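Local coordinates for protein ADP-ribose pyrophosphatase MutT (Rickettsia felis, PDB 4KYX) that probably hydrolyses nucleoside diphosphates linked to another group, perhaps 8-oxo-dGTP or ADP-ribose, as a magnesium-dependent hydrolase of the Nudix superfamily, at residues Leu69-Pro74 with Leu96-Leu101; Ile17-Phe22 with Arg61-Glu66; Arg25-Leu30 with Trp117-Leu122. All coordinates share one frame; numbering follows the deposited sequence.

How the contacts relate
From the N terminus, strand 14-22 supplies the first half of contact 2 (17-22), and 25-30 follows almost at once as the first half of contact 3. Helix 55-67 then returns 61-66 to strand 14-22 and closes the loop of contact 2. Because contact 3 stays open until 117-122, contacts 2 and 3 cross. Contact 1 opens and closes in between, so it lies wholly within the span of contact 3 and comes after contact 2 in series. Strands 14-22 and 89-99 are neighbours in the mixed sheet, which joins contacts 1 and 2 through backbone bonds; a probable hydrogen bond from Leu-29 N to Ile-21 O ties that sheet to the antiparallel sheet of contact 3.

Contact 1 (Leu69-Pro74 with Leu96-Leu101)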
ATOM      1  N   LEU A  69       8.238  11.384 -20.050  1.00 19.35           N
ATOM      2  CA  LEU A  69       8.921  12.198 -19.081  1.00 19.19           C
ATOM      3  C   LEU A  69       9.808  11.322 -18.214  1.00 19.26           C
ATOM      4  O   LEU A  69       9.470  10.177 -17.910  1.00 18.66           O
ATOM      5  CB  LEU A  69       7.947  12.936 -18.171  1.00 18.33           C
ATOM      6  CG  LEU A  69       7.042  13.947 -18.853  1.00 18.24           C
ATOM      7  CD1 LEU A  69       5.948  14.518 -17.970  1.00 17.63           C
ATOM      8  CD2 LEU A  69       7.921  15.044 -19.435  1.00 19.16           C
ATOM      9  N   ILE A  70      10.941  11.896 -17.835  1.00 20.02           N
ATOM     10  CA  ILE A  70      11.914  11.239 -16.980  1.00 20.56           C
ATOM     11  C   ILE A  70      11.802  11.887 -15.622  1.00 20.70           C
ATOM     12  O   ILE A  70      12.057  13.101 -15.472  1.00 21.09           O
ATOM     13  CB  ILE A  70      13.366  11.412 -17.560  1.00 21.90           C
ATOM     14  CG1 ILE A  70      13.496  10.619 -18.841  1.00 22.15           C
ATOM     15  CG2 ILE A  70      14.351  10.962 -16.517  1.00 22.52           C
ATOM     16  CD1 ILE A  70      14.839  10.821 -19.571  1.00 23.61           C
ATOM     17  N   ILE A  71      11.425  11.086 -14.617  1.00 20.58           N
ATOM     18  CA  ILE A  71      11.392  11.594 -13.257  1.00 21.13           C
ATOM     19  C   ILE A  71      12.517  11.020 -12.498  1.00 22.34           C
ATOM     20  O   ILE A  71      13.033   9.930 -12.859  1.00 23.09           O
ATOM     21  CB  ILE A  71      10.065  11.307 -12.501  1.00 19.75           C
ATOM     22  CG1 ILE A  71       9.713   9.834 -12.579  1.00 19.30           C
ATOM     23  CG2 ILE A  71       8.932  12.192 -13.038  1.00 19.69           C
ATOM     24  CD1 ILE A  71       8.886   9.382 -11.411  1.00 18.59           C
ATOM     25  N   GLU A  72      12.928  11.755 -11.462  1.00 24.19           N
ATOM     26  CA  GLU A  72      13.970  11.289 -10.575  1.00 25.83           C
ATOM     27  C   GLU A  72      13.487  11.218  -9.117  1.00 25.32           C
ATOM     28  O   GLU A  72      12.614  11.992  -8.716  1.00 24.59           O
ATOM     29  CB  GLU A  72      15.229  12.171 -10.680  1.00 28.99           C
ATOM     30  CG  GLU A  72      15.018  13.602 -10.212  1.00 30.77           C
ATOM     31  CD  GLU A  72      16.279  14.470 -10.167  1.00 34.24           C
ATOM     32  OE1 GLU A  72      17.386  14.113 -10.751  1.00 34.98           O
ATOM     33  OE2 GLU A  72      16.127  15.571  -9.562  1.00 34.68           O
ATOM     34  N   ASN A  73      14.082  10.289  -8.374  1.00 24.93           N
ATOM     35  CA  ASN A  73      13.960  10.151  -6.906  1.00 25.57           C
ATOM     36  C   ASN A  73      12.529  10.320  -6.395  1.00 23.52           C
ATOM     37  O   ASN A  73      12.249  11.203  -5.578  1.00 23.09           O
ATOM     38  CB  ASN A  73      14.879  11.142  -6.215  1.00 27.88           C
ATOM     39  CG  ASN A  73      16.335  10.873  -6.523  1.00 30.41           C
ATOM     40  OD1 ASN A  73      17.066  11.773  -6.872  1.00 33.92           O
ATOM     41  ND2 ASN A  73      16.741   9.624  -6.418  1.00 32.42           N
ATOM     42  N   PRO A  74      11.633   9.471  -6.902  1.00 21.79           N
ATOM     43  CA  PRO A  74      10.233   9.597  -6.481  1.00 20.66           C
ATOM     44  C   PRO A  74      10.132   9.337  -4.989  1.00 21.05           C
ATOM     45  O   PRO A  74      10.836   8.429  -4.450  1.00 20.80           O
ATOM     46  CB  PRO A  74       9.519   8.525  -7.288  1.00 19.67           C
ATOM     47  CG  PRO A  74      10.570   7.585  -7.714  1.00 20.23           C
ATOM     48  CD  PRO A  74      11.835   8.339  -7.817  1.00 21.20           C
ATOM     49  N   LEU A  96       3.290   8.314  -5.221  1.00 16.03           N
ATOM     50  CA  LEU A  96       4.580   8.913  -5.099  1.00 16.67           C
ATOM     51  C   LEU A  96       4.631  10.245  -5.825  1.00 17.08           C
ATOM     52  O   LEU A  96       3.780  10.513  -6.627  1.00 16.54           O
ATOM     53  CB  LEU A  96       5.663   8.011  -5.645  1.00 17.01           C
ATOM     54  CG  LEU A  96       5.805   6.659  -5.002  1.00 17.27           C
ATOM     55  CD1 LEU A  96       4.993   5.621  -5.765  1.00 16.90           C
ATOM     56  CD2 LEU A  96       7.266   6.323  -4.988  1.00 18.48           C
ATOM     57  N   LYS A  97       5.519  11.109  -5.409  1.00 18.27           N
ATOM     58  CA  LYS A  97       5.732  12.331  -6.124  1.00 19.38           C
ATOM     59  C   LYS A  97       7.151  12.490  -6.646  1.00 19.41           C
ATOM     60  O   LYS A  97       8.114  12.046  -6.027  1.00 19.41           O
ATOM     61  CB  LYS A  97       5.303  13.542  -5.336  1.00 21.47           C
ATOM     62  CG  LYS A  97       6.076  13.865  -4.115  1.00 23.80           C
ATOM     63  CD  LYS A  97       6.018  15.380  -3.839  1.00 27.17           C
ATOM     64  CE  LYS A  97       7.036  15.678  -2.721  1.00 30.17           C
ATOM     65  NZ  LYS A  97       6.439  15.647  -1.363  1.00 31.61           N
ATOM     66  N   ALA A  98       7.259  13.152  -7.799  1.00 19.33           N
ATOM     67  CA  ALA A  98       8.567  13.430  -8.341  1.00 20.15           C
ATOM     68  C   ALA A  98       8.519  14.618  -9.270  1.00 21.25           C
ATOM     69  O   ALA A  98       7.490  14.883  -9.917  1.00 20.30           O
ATOM     70  CB  ALA A  98       9.092  12.231  -9.090  1.00 19.98           C
ATOM     71  N   HIS A  99       9.636  15.329  -9.334  1.00 22.67           N
ATOM     72  CA  HIS A  99       9.820  16.326 -10.388  1.00 24.20           C
ATOM     73  C   HIS A  99      10.351  15.660 -11.636  1.00 24.39           C
ATOM     74  O   HIS A  99      11.193  14.755 -11.554  1.00 25.19           O
ATOM     75  CB  HIS A  99      10.742  17.447  -9.935  1.00 26.06           C
ATOM     76  CG  HIS A  99      10.022  18.530  -9.211  1.00 27.08           C
ATOM     77  ND1 HIS A  99       9.571  19.670  -9.838  1.00 28.22           N
ATOM     78  CD2 HIS A  99       9.589  18.600  -7.931  1.00 27.67           C
ATOM     79  CE1 HIS A  99       8.943  20.428  -8.954  1.00 28.92           C
ATOM     80  NE2 HIS A  99       8.934  19.793  -7.792  1.00 28.82           N
ATOM     81  N   CYS A 100       9.805  16.048 -12.780  1.00 24.34           N
ATOM     82  CA  CYS A 100      10.380  15.637 -14.058  1.00 25.05           C
ATOM     83  C   CYS A 100      11.540  16.547 -14.497  1.00 26.40           C
ATOM     84  O   CYS A 100      11.587  17.726 -14.182  1.00 26.75           O
ATOM     85  CB  CYS A 100       9.330  15.492 -15.140  1.00 25.21           C
ATOM     86  SG  CYS A 100       8.641  17.048 -15.697  1.00 26.35           S
ATOM     87  N   LEU A 101      12.438  15.961 -15.266  1.00 26.63           N
ATOM     88  CA  LEU A 101      13.678  16.588 -15.715  1.00 28.31           C
ATOM     89  C   LEU A 101      13.602  17.140 -17.141  1.00 28.70           C
ATOM     90  O   LEU A 101      14.508  17.846 -17.592  1.00 31.28           O
ATOM     91  CB  LEU A 101      14.791  15.548 -15.615  1.00 28.93           C
ATOM     92  CG  LEU A 101      15.085  15.071 -14.195  1.00 29.38           C
ATOM     93  CD1 LEU A 101      16.273  14.116 -14.193  1.00 29.82           C
ATOM     94  CD2 LEU A 101      15.355  16.258 -13.264  1.00 30.50           C
TER
HETATM   95  O   HOH W   1      11.813  14.887  -7.771  1.00 22.57           O
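Ile-71 and Cys-100 form a single backbone bridge between antiparallel segments, their CA atoms 4.2 Å apart, where the connection leaving helix 55-67 crosses the end of strand 89-99 in the Nudix fold. Leu-101 N donates to Ile-70 O (2.9 Å), arriving nearly along the C=O axis, while the matching bond from Glu-72 N to His-99 O is weak. Farther along, the backbones part enough for a water to step in: it donates to Glu-72 O and accepts from His-99 N.

The inner side is apolar and closely fitted. Ile-71 tucks CG1 between the two backbone branches (chi1 52°), which brings CD1 as well as CB onto Ala-98 CB, both at 3.7 Å; the small Ala-98 lets the branched isoleucine come this close. The other branch, CG2, meets Cys-100 CB, and Ile-71 also packs on Val-63 of the helix and Ile-21 of strand 14-22. Compact Pro-74 lays CB against Leu-96 CD2 (3.9 Å) as the chain turns into strand 75-84. Just before it, Asn-73 takes the left-handed backbone conformation that asparagine tolerates well.

On the solvent side Glu-72 is extended and crosses Leu-101 at about a right angle, its OE1 lying 3.6 Å from Leu-101 CD1 while the second methyl, CD2, rests 3.7 Å from Glu-72 CD.

Contact 2 (Ile17-Phe22 with Arg61-Glu66)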
ATOM      1  N   ILE A  17       0.201   1.910  -8.656  1.00 18.27           N
ATOM      2  CA  ILE A  17       1.136   2.957  -8.337  1.00 18.49           C
ATOM      3  C   ILE A  17       0.584   4.227  -9.007  1.00 18.76           C
ATOM      4  O   ILE A  17       0.349   4.226 -10.226  1.00 20.18           O
ATOM      5  CB  ILE A  17       2.552   2.601  -8.893  1.00 19.60           C
ATOM      6  CG1 ILE A  17       3.192   1.365  -8.240  1.00 20.55           C
ATOM      7  CG2 ILE A  17       3.452   3.827  -8.919  1.00 20.42           C
ATOM      8  CD1 ILE A  17       3.199   1.292  -6.756  1.00 20.61           C
ATOM      9  N   GLY A  18       0.443   5.322  -8.267  1.00 17.19           N
ATOM     10  CA  GLY A  18       0.169   6.606  -8.901  1.00 16.33           C
ATOM     11  C   GLY A  18       1.309   7.560  -8.683  1.00 15.86           C
ATOM     12  O   GLY A  18       1.897   7.636  -7.624  1.00 15.28           O
ATOM     13  N   ILE A  19       1.611   8.330  -9.718  1.00 15.44           N
ATOM     14  CA  ILE A  19       2.659   9.328  -9.632  1.00 15.81           C
ATOM     15  C   ILE A  19       2.178  10.766  -9.821  1.00 16.03           C
ATOM     16  O   ILE A  19       1.573  11.099 -10.846  1.00 16.38           O
ATOM     17  CB  ILE A  19       3.738   9.060 -10.673  1.00 15.92           C
ATOM     18  CG1 ILE A  19       4.148   7.573 -10.575  1.00 15.84           C
ATOM     19  CG2 ILE A  19       4.923   9.977 -10.377  1.00 16.51           C
ATOM     20  CD1 ILE A  19       3.434   6.652 -11.558  1.00 15.56           C
ATOM     21  N   LEU A  20       2.396  11.600  -8.815  1.00 16.36           N
ATOM     22  CA  LEU A  20       2.224  13.026  -8.973  1.00 17.03           C
ATOM     23  C   LEU A  20       3.524  13.583  -9.565  1.00 16.89           C
ATOM     24  O   LEU A  20       4.501  13.779  -8.880  1.00 16.76           O
ATOM     25  CB  LEU A  20       1.884  13.732  -7.687  1.00 18.21           C
ATOM     26  CG  LEU A  20       0.798  13.106  -6.817  1.00 18.98           C
ATOM     27  CD1 LEU A  20       0.422  14.055  -5.675  1.00 20.27           C
ATOM     28  CD2 LEU A  20      -0.406  12.833  -7.693  1.00 18.62           C
ATOM     29  N   ILE A  21       3.462  13.905 -10.859  1.00 16.59           N
ATOM     30  CA  ILE A  21       4.595  14.406 -11.604  1.00 17.30           C
ATOM     31  C   ILE A  21       4.488  15.914 -11.597  1.00 18.33           C
ATOM     32  O   ILE A  21       3.432  16.485 -11.992  1.00 17.65           O
ATOM     33  CB  ILE A  21       4.568  14.006 -13.082  1.00 16.85           C
ATOM     34  CG1 ILE A  21       4.447  12.505 -13.260  1.00 16.23           C
ATOM     35  CG2 ILE A  21       5.828  14.509 -13.777  1.00 17.55           C
ATOM     36  CD1 ILE A  21       3.950  12.145 -14.637  1.00 16.10           C
ATOM     37  N   PHE A  22       5.564  16.542 -11.127  1.00 19.96           N
ATOM     38  CA  PHE A  22       5.650  17.997 -11.030  1.00 21.94           C
ATOM     39  C   PHE A  22       6.567  18.592 -12.062  1.00 22.66           C
ATOM     40  O   PHE A  22       7.573  17.997 -12.442  1.00 22.68           O
ATOM     41  CB  PHE A  22       6.149  18.439  -9.673  1.00 23.34           C
ATOM     42  CG  PHE A  22       5.160  18.284  -8.573  1.00 24.37           C
ATOM     43  CD1 PHE A  22       4.822  17.047  -8.074  1.00 24.44           C
ATOM     44  CD2 PHE A  22       4.583  19.398  -7.991  1.00 26.01           C
ATOM     45  CE1 PHE A  22       3.904  16.920  -7.050  1.00 24.71           C
ATOM     46  CE2 PHE A  22       3.681  19.271  -6.949  1.00 26.47           C
ATOM     47  CZ  PHE A  22       3.337  18.035  -6.476  1.00 25.66           C
ATOM     48  N   ARG A  61       9.300   3.889 -14.536  1.00 17.71           N
ATOM     49  CA  ARG A  61       8.901   3.166 -15.735  1.00 18.72           C
ATOM     50  C   ARG A  61       7.539   3.664 -16.276  1.00 18.53           C
ATOM     51  O   ARG A  61       7.414   4.044 -17.485  1.00 19.09           O
ATOM     52  CB  ARG A  61       8.793   1.673 -15.435  1.00 19.51           C
ATOM     53  CG  ARG A  61       8.299   0.892 -16.619  1.00 20.67           C
ATOM     54  CD  ARG A  61       8.314  -0.581 -16.361  1.00 21.92           C
ATOM     55  NE  ARG A  61       7.401  -0.982 -15.298  1.00 21.60           N
ATOM     56  CZ  ARG A  61       6.078  -0.983 -15.363  1.00 21.81           C
ATOM     57  NH1 ARG A  61       5.431  -0.562 -16.448  1.00 22.96           N
ATOM     58  NH2 ARG A  61       5.374  -1.404 -14.318  1.00 21.30           N
ATOM     59  N   GLU A  62       6.553   3.706 -15.400  1.00 18.31           N
ATOM     60  CA  GLU A  62       5.178   4.068 -15.807  1.00 18.91           C
ATOM     61  C   GLU A  62       5.114   5.479 -16.361  1.00 17.71           C
ATOM     62  O   GLU A  62       4.505   5.721 -17.436  1.00 17.65           O
ATOM     63  CB  GLU A  62       4.242   3.871 -14.641  1.00 20.06           C
ATOM     64  CG  GLU A  62       4.018   2.384 -14.427  1.00 22.56           C
ATOM     65  CD  GLU A  62       2.977   2.063 -13.407  1.00 25.58           C
ATOM     66  OE1 GLU A  62       2.619   2.911 -12.524  1.00 27.56           O
ATOM     67  OE2 GLU A  62       2.593   0.866 -13.416  1.00 29.73           O
ATOM     68  N   VAL A  63       5.766   6.414 -15.669  1.00 17.08           N
ATOM     69  CA  VAL A  63       5.821   7.811 -16.134  1.00 17.23           C
ATOM     70  C   VAL A  63       6.458   7.895 -17.537  1.00 17.95           C
ATOM     71  O   VAL A  63       5.942   8.583 -18.451  1.00 17.76           O
ATOM     72  CB  VAL A  63       6.508   8.736 -15.099  1.00 17.29           C
ATOM     73  CG1 VAL A  63       6.819  10.126 -15.686  1.00 17.69           C
ATOM     74  CG2 VAL A  63       5.651   8.832 -13.846  1.00 16.71           C
ATOM     75  N   LEU A  64       7.585   7.201 -17.722  1.00 18.76           N
ATOM     76  CA  LEU A  64       8.238   7.225 -19.025  1.00 19.90           C
ATOM     77  C   LEU A  64       7.347   6.631 -20.117  1.00 20.28           C
ATOM     78  O   LEU A  64       7.247   7.195 -21.243  1.00 20.36           O
ATOM     79  CB  LEU A  64       9.611   6.489 -18.988  1.00 20.84           C
ATOM     80  CG  LEU A  64      10.580   6.620 -20.154  1.00 22.28           C
ATOM     81  CD1 LEU A  64      10.895   8.069 -20.417  1.00 22.56           C
ATOM     82  CD2 LEU A  64      11.844   5.786 -19.796  1.00 22.98           C
ATOM     83  N   GLU A  65       6.804   5.453 -19.852  1.00 20.78           N
ATOM     84  CA  GLU A  65       5.920   4.758 -20.804  1.00 22.22           C
ATOM     85  C   GLU A  65       4.712   5.608 -21.216  1.00 20.83           C
ATOM     86  O   GLU A  65       4.250   5.519 -22.336  1.00 20.71           O
ATOM     87  CB  GLU A  65       5.376   3.440 -20.226  1.00 23.75           C
ATOM     88  CG  GLU A  65       6.367   2.306 -20.281  1.00 27.50           C
ATOM     89  CD  GLU A  65       5.866   1.065 -19.573  1.00 29.77           C
ATOM     90  OE1 GLU A  65       4.666   1.024 -19.167  1.00 34.69           O
ATOM     91  OE2 GLU A  65       6.676   0.133 -19.410  1.00 34.44           O
ATOM     92  N   GLU A  66       4.154   6.367 -20.271  1.00 19.92           N
ATOM     93  CA  GLU A  66       2.881   7.072 -20.508  1.00 19.36           C
ATOM     94  C   GLU A  66       3.013   8.510 -21.094  1.00 18.99           C
ATOM     95  O   GLU A  66       2.131   8.964 -21.840  1.00 18.89           O
ATOM     96  CB  GLU A  66       2.057   7.086 -19.211  1.00 19.37           C
ATOM     97  CG  GLU A  66       1.648   5.682 -18.796  1.00 20.11           C
ATOM     98  CD  GLU A  66       1.037   5.625 -17.431  1.00 21.05           C
ATOM     99  OE1 GLU A  66       1.059   6.643 -16.718  1.00 21.23           O
ATOM    100  OE2 GLU A  66       0.621   4.504 -17.009  1.00 23.08           O
TER
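Val-63 of helix 61-66 sets its two methyls against Ile-19 and Ile-21 of strand 17-22, and this apolar contact is the centre of the packing. The short axes pass 9.4 Å apart at 69°, and Val-63 and Glu-62 make the helix side of the contact. Val-63 CG2 sits over the branched base of Ile-19, 3.7 Å from CB and equally close to CG2. Its other methyl, CG1, meets Ile-21 CD1 at 3.7 Å, the two side chains reaching toward each other tip to tip. Ile-21 reaches the helix because CG1 is anti to the carbonyl carbon (chi1 -55°) and the chain is extended beyond it. Beta-branching suits Val-63 and Ile-19, which fill the interface close to the backbone, whereas the longer Ile-21 spans the gap with CD1; Ala-45 of the neighbouring strand 45-48 touches Ile-21 and Val-63 too.

The one carboxylate to reach the strand is that of Glu-62. Its extended chain brings OE1 to 3.6 Å from Ile-17 CB, crossing that side chain at about a right angle. The same oxygen lies 3.5 Å from Ile-17 O, but both are acceptors and no hydrogen bond forms.

Arg-61 ties Glu-62 and Glu-65 into a salt-bridge network. Its NH1 pairs with Glu-65 OE1 (3.2 Å), and Glu-65 CD lies in plane at the guanidinium edge. A longer pairing links Arg-61 NH2 with Glu-62 OE2, and Glu-53 OE1 forms a salt bridge to NE. Glu-66 OE1 instead accepts a bond from Gly-46 N.

The sequence Arg-Glu-Val-Leu-Glu-Glu matches the REUXEE core of the Nudix box, several of whose glutamates bind magnesium in relatives and probably do so here; its valine seats the helix on the sheet, the arrangement typical of the Nudix catalytic helix.

Contact 3 (Arg25-Leu30 with Trp117-Leu122); sequences RNEILL and WQWFAL
Ile-28 O is approached by two groups of the strand opposite: Phe-120 N donates to it at 2.8 Å, and Trp-119 CA makes a C-H...O contact at 3.3 Å. Ile-28 N returns a bond to Phe-120 O, and Leu-30 with Gln-118 forms the next hydrogen-bonded pair, leaving Leu-29 and Trp-119 as the non-hydrogen-bonded pair between them.

Leu-29 does most of the work on its face. With chi1 at -170° its CG swings away from the backbone N, which sends CD1 to one indole and CD2 to the other. CD1 stands over the Trp-119 six-membered ring, 3.5 Å from the centroid and 13° off the normal, a CH-pi contact; CD2 lies 3.5 Å from Trp-117 CE3. A forked leucine can serve two indoles. Glu-27 OE1 rests 3.5 Å from Trp-119 CB, but its hydrogen-bond partner is Asn-23.

On the other face Leu-30 CD1 meets Phe-120 CD1 (3.8 Å), the leucine lying across the ring's side chain, while Ile-28 CD1 touches Leu-122 CD2. Beyond the paired strands a water joins Asn-26 O to Leu-122 N. The four backbone bonds place strand 116-120 at the edge of a three-stranded antiparallel sheet, beside strand 28-34, in the alpha-beta-alpha Nudix fold.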
ATOM      1  N   ARG A  25       7.241  24.781 -12.369  1.00 32.08           N
ATOM      2  CA  ARG A  25       6.316  25.703 -11.713  1.00 31.87           C
ATOM      3  C   ARG A  25       5.532  25.009 -10.592  1.00 31.27           C
ATOM      4  O   ARG A  25       4.516  25.533 -10.120  1.00 31.02           O
ATOM      5  CB  ARG A  25       5.334  26.277 -12.754  1.00 32.10           C
ATOM      6  N   ASN A  26       5.954  23.805 -10.202  1.00 30.14           N
ATOM      7  CA  ASN A  26       5.215  23.020  -9.214  1.00 30.03           C
ATOM      8  C   ASN A  26       3.735  22.728  -9.519  1.00 27.24           C
ATOM      9  O   ASN A  26       2.912  22.474  -8.614  1.00 26.70           O
ATOM     10  CB  ASN A  26       5.379  23.625  -7.813  1.00 32.81           C
ATOM     11  CG  ASN A  26       6.835  23.744  -7.425  1.00 36.35           C
ATOM     12  OD1 ASN A  26       7.686  22.970  -7.883  1.00 38.94           O
ATOM     13  ND2 ASN A  26       7.141  24.734  -6.611  1.00 39.78           N
ATOM     14  N   GLU A  27       3.442  22.656 -10.802  1.00 25.61           N
ATOM     15  CA  GLU A  27       2.180  22.143 -11.277  1.00 24.17           C
ATOM     16  C   GLU A  27       2.280  20.622 -11.425  1.00 22.51           C
ATOM     17  O   GLU A  27       3.358  20.071 -11.703  1.00 22.47           O
ATOM     18  CB  GLU A  27       1.815  22.777 -12.622  1.00 24.01           C
ATOM     19  CG  GLU A  27       1.957  24.299 -12.610  1.00 25.40           C
ATOM     20  CD  GLU A  27       1.788  24.922 -13.979  1.00 25.95           C
ATOM     21  OE1 GLU A  27       2.353  24.418 -14.987  1.00 25.83           O
ATOM     22  OE2 GLU A  27       1.129  25.977 -14.046  1.00 27.01           O
ATOM     23  N   ILE A  28       1.146  19.976 -11.341  1.00 21.68           N
ATOM     24  CA  ILE A  28       1.082  18.516 -11.478  1.00 20.47           C
ATOM     25  C   ILE A  28       0.407  18.108 -12.779  1.00 19.20           C
ATOM     26  O   ILE A  28      -0.486  18.821 -13.354  1.00 19.50           O
ATOM     27  CB  ILE A  28       0.347  17.847 -10.315  1.00 21.36           C
ATOM     28  CG1 ILE A  28      -1.087  18.370 -10.261  1.00 22.25           C
ATOM     29  CG2 ILE A  28       1.073  18.109  -9.009  1.00 22.24           C
ATOM     30  CD1 ILE A  28      -1.925  17.602  -9.277  1.00 23.15           C
ATOM     31  N   LEU A  29       0.857  16.981 -13.294  1.00 17.89           N
ATOM     32  CA  LEU A  29       0.423  16.508 -14.603  1.00 17.27           C
ATOM     33  C   LEU A  29      -0.770  15.599 -14.352  1.00 16.77           C
ATOM     34  O   LEU A  29      -0.686  14.693 -13.542  1.00 15.95           O
ATOM     35  CB  LEU A  29       1.544  15.722 -15.306  1.00 17.07           C
ATOM     36  CG  LEU A  29       1.219  15.409 -16.777  1.00 17.02           C
ATOM     37  CD1 LEU A  29       1.430  16.696 -17.572  1.00 17.58           C
ATOM     38  CD2 LEU A  29       1.988  14.262 -17.390  1.00 16.97           C
ATOM     39  N   LEU A  30      -1.867  15.847 -15.045  1.00 16.82           N
ATOM     40  CA  LEU A  30      -3.025  14.966 -15.023  1.00 16.64           C
ATOM     41  C   LEU A  30      -3.443  14.625 -16.429  1.00 16.80           C
ATOM     42  O   LEU A  30      -3.365  15.482 -17.386  1.00 17.42           O
ATOM     43  CB  LEU A  30      -4.205  15.596 -14.275  1.00 16.95           C
ATOM     44  CG  LEU A  30      -3.984  15.972 -12.787  1.00 17.05           C
ATOM     45  CD1 LEU A  30      -5.215  16.700 -12.290  1.00 17.72           C
ATOM     46  CD2 LEU A  30      -3.640  14.780 -11.921  1.00 16.83           C
ATOM     47  N   TRP A 117      -2.857  15.020 -21.809  1.00 19.21           N
ATOM     48  CA  TRP A 117      -2.237  15.367 -20.540  1.00 18.96           C
ATOM     49  C   TRP A 117      -2.208  16.888 -20.444  1.00 19.52           C
ATOM     50  O   TRP A 117      -2.192  17.565 -21.490  1.00 20.29           O
ATOM     51  CB  TRP A 117      -0.822  14.817 -20.508  1.00 18.90           C
ATOM     52  CG  TRP A 117      -0.774  13.289 -20.498  1.00 18.66           C
ATOM     53  CD1 TRP A 117      -0.677  12.486 -21.579  1.00 19.21           C
ATOM     54  CD2 TRP A 117      -0.839  12.422 -19.370  1.00 18.13           C
ATOM     55  NE1 TRP A 117      -0.700  11.195 -21.216  1.00 18.98           N
ATOM     56  CE2 TRP A 117      -0.748  11.116 -19.856  1.00 18.15           C
ATOM     57  CE3 TRP A 117      -1.023  12.624 -18.003  1.00 17.69           C
ATOM     58  CZ2 TRP A 117      -0.830  10.020 -19.038  1.00 17.79           C
ATOM     59  CZ3 TRP A 117      -1.018  11.541 -17.180  1.00 17.22           C
ATOM     60  CH2 TRP A 117      -0.941  10.254 -17.697  1.00 17.26           C
ATOM     61  N   GLN A 118      -2.234  17.419 -19.225  1.00 19.41           N
ATOM     62  CA  GLN A 118      -2.028  18.846 -18.986  1.00 20.05           C
ATOM     63  C   GLN A 118      -1.518  19.101 -17.559  1.00 19.70           C
ATOM     64  O   GLN A 118      -1.674  18.264 -16.671  1.00 19.16           O
ATOM     65  CB  GLN A 118      -3.336  19.601 -19.272  1.00 20.73           C
ATOM     66  CG  GLN A 118      -3.345  21.093 -18.996  1.00 22.02           C
ATOM     67  CD  GLN A 118      -2.305  21.854 -19.806  1.00 22.79           C
ATOM     68  OE1 GLN A 118      -1.085  21.650 -19.638  1.00 23.58           O
ATOM     69  NE2 GLN A 118      -2.767  22.746 -20.647  1.00 23.90           N
ATOM     70  N   TRP A 119      -0.811  20.216 -17.396  1.00 20.18           N
ATOM     71  CA  TRP A 119      -0.291  20.683 -16.096  1.00 20.16           C
ATOM     72  C   TRP A 119      -1.364  21.504 -15.381  1.00 20.84           C
ATOM     73  O   TRP A 119      -2.013  22.359 -16.014  1.00 21.49           O
ATOM     74  CB  TRP A 119       0.957  21.511 -16.337  1.00 20.57           C
ATOM     75  CG  TRP A 119       2.046  20.727 -17.032  1.00 20.12           C
ATOM     76  CD1 TRP A 119       2.395  20.805 -18.337  1.00 20.30           C
ATOM     77  CD2 TRP A 119       2.919  19.731 -16.436  1.00 19.69           C
ATOM     78  NE1 TRP A 119       3.448  19.939 -18.603  1.00 20.08           N
ATOM     79  CE2 TRP A 119       3.799  19.287 -17.451  1.00 19.74           C
ATOM     80  CE3 TRP A 119       3.097  19.258 -15.153  1.00 19.18           C
ATOM     81  CZ2 TRP A 119       4.769  18.325 -17.225  1.00 19.49           C
ATOM     82  CZ3 TRP A 119       4.041  18.310 -14.931  1.00 18.99           C
ATOM     83  CH2 TRP A 119       4.877  17.853 -15.945  1.00 19.09           C
ATOM     84  N   PHE A 120      -1.536  21.286 -14.094  1.00 20.91           N
ATOM     85  CA  PHE A 120      -2.534  21.982 -13.266  1.00 21.51           C
ATOM     86  C   PHE A 120      -1.904  22.474 -11.989  1.00 22.57           C
ATOM     87  O   PHE A 120      -1.157  21.729 -11.337  1.00 21.39           O
ATOM     88  CB  PHE A 120      -3.661  21.048 -12.874  1.00 20.88           C
ATOM     89  CG  PHE A 120      -4.508  20.613 -14.031  1.00 20.70           C
ATOM     90  CD1 PHE A 120      -4.191  19.473 -14.725  1.00 19.96           C
ATOM     91  CD2 PHE A 120      -5.619  21.344 -14.411  1.00 21.28           C
ATOM     92  CE1 PHE A 120      -4.969  19.041 -15.771  1.00 20.00           C
ATOM     93  CE2 PHE A 120      -6.398  20.932 -15.489  1.00 21.44           C
ATOM     94  CZ  PHE A 120      -6.069  19.788 -16.191  1.00 20.45           C
ATOM     95  N   ALA A 121      -2.231  23.715 -11.613  1.00 24.21           N
ATOM     96  CA  ALA A 121      -1.839  24.236 -10.326  1.00 25.82           C
ATOM     97  C   ALA A 121      -2.634  23.478  -9.273  1.00 26.53           C
ATOM     98  O   ALA A 121      -3.797  23.105  -9.489  1.00 25.95           O
ATOM     99  CB  ALA A 121      -2.114  25.753 -10.279  1.00 27.47           C
ATOM    100  N   LEU A 122      -1.999  23.241  -8.131  1.00 27.94           N
ATOM    101  CA  LEU A 122      -2.644  22.537  -7.053  1.00 29.40           C
ATOM    102  C   LEU A 122      -3.827  23.271  -6.468  1.00 31.43           C
ATOM    103  O   LEU A 122      -4.650  22.652  -5.844  1.00 31.89           O
ATOM    104  CB  LEU A 122      -1.649  22.212  -5.958  1.00 29.90           C
ATOM    105  CG  LEU A 122      -0.683  21.058  -6.220  1.00 29.60           C
ATOM    106  CD1 LEU A 122       0.442  21.142  -5.206  1.00 29.96           C
ATOM    107  CD2 LEU A 122      -1.394  19.707  -6.081  1.00 28.41           C
TER
HETATM  108  O   HOH W   2       0.716  24.121  -7.763  1.00 29.59           O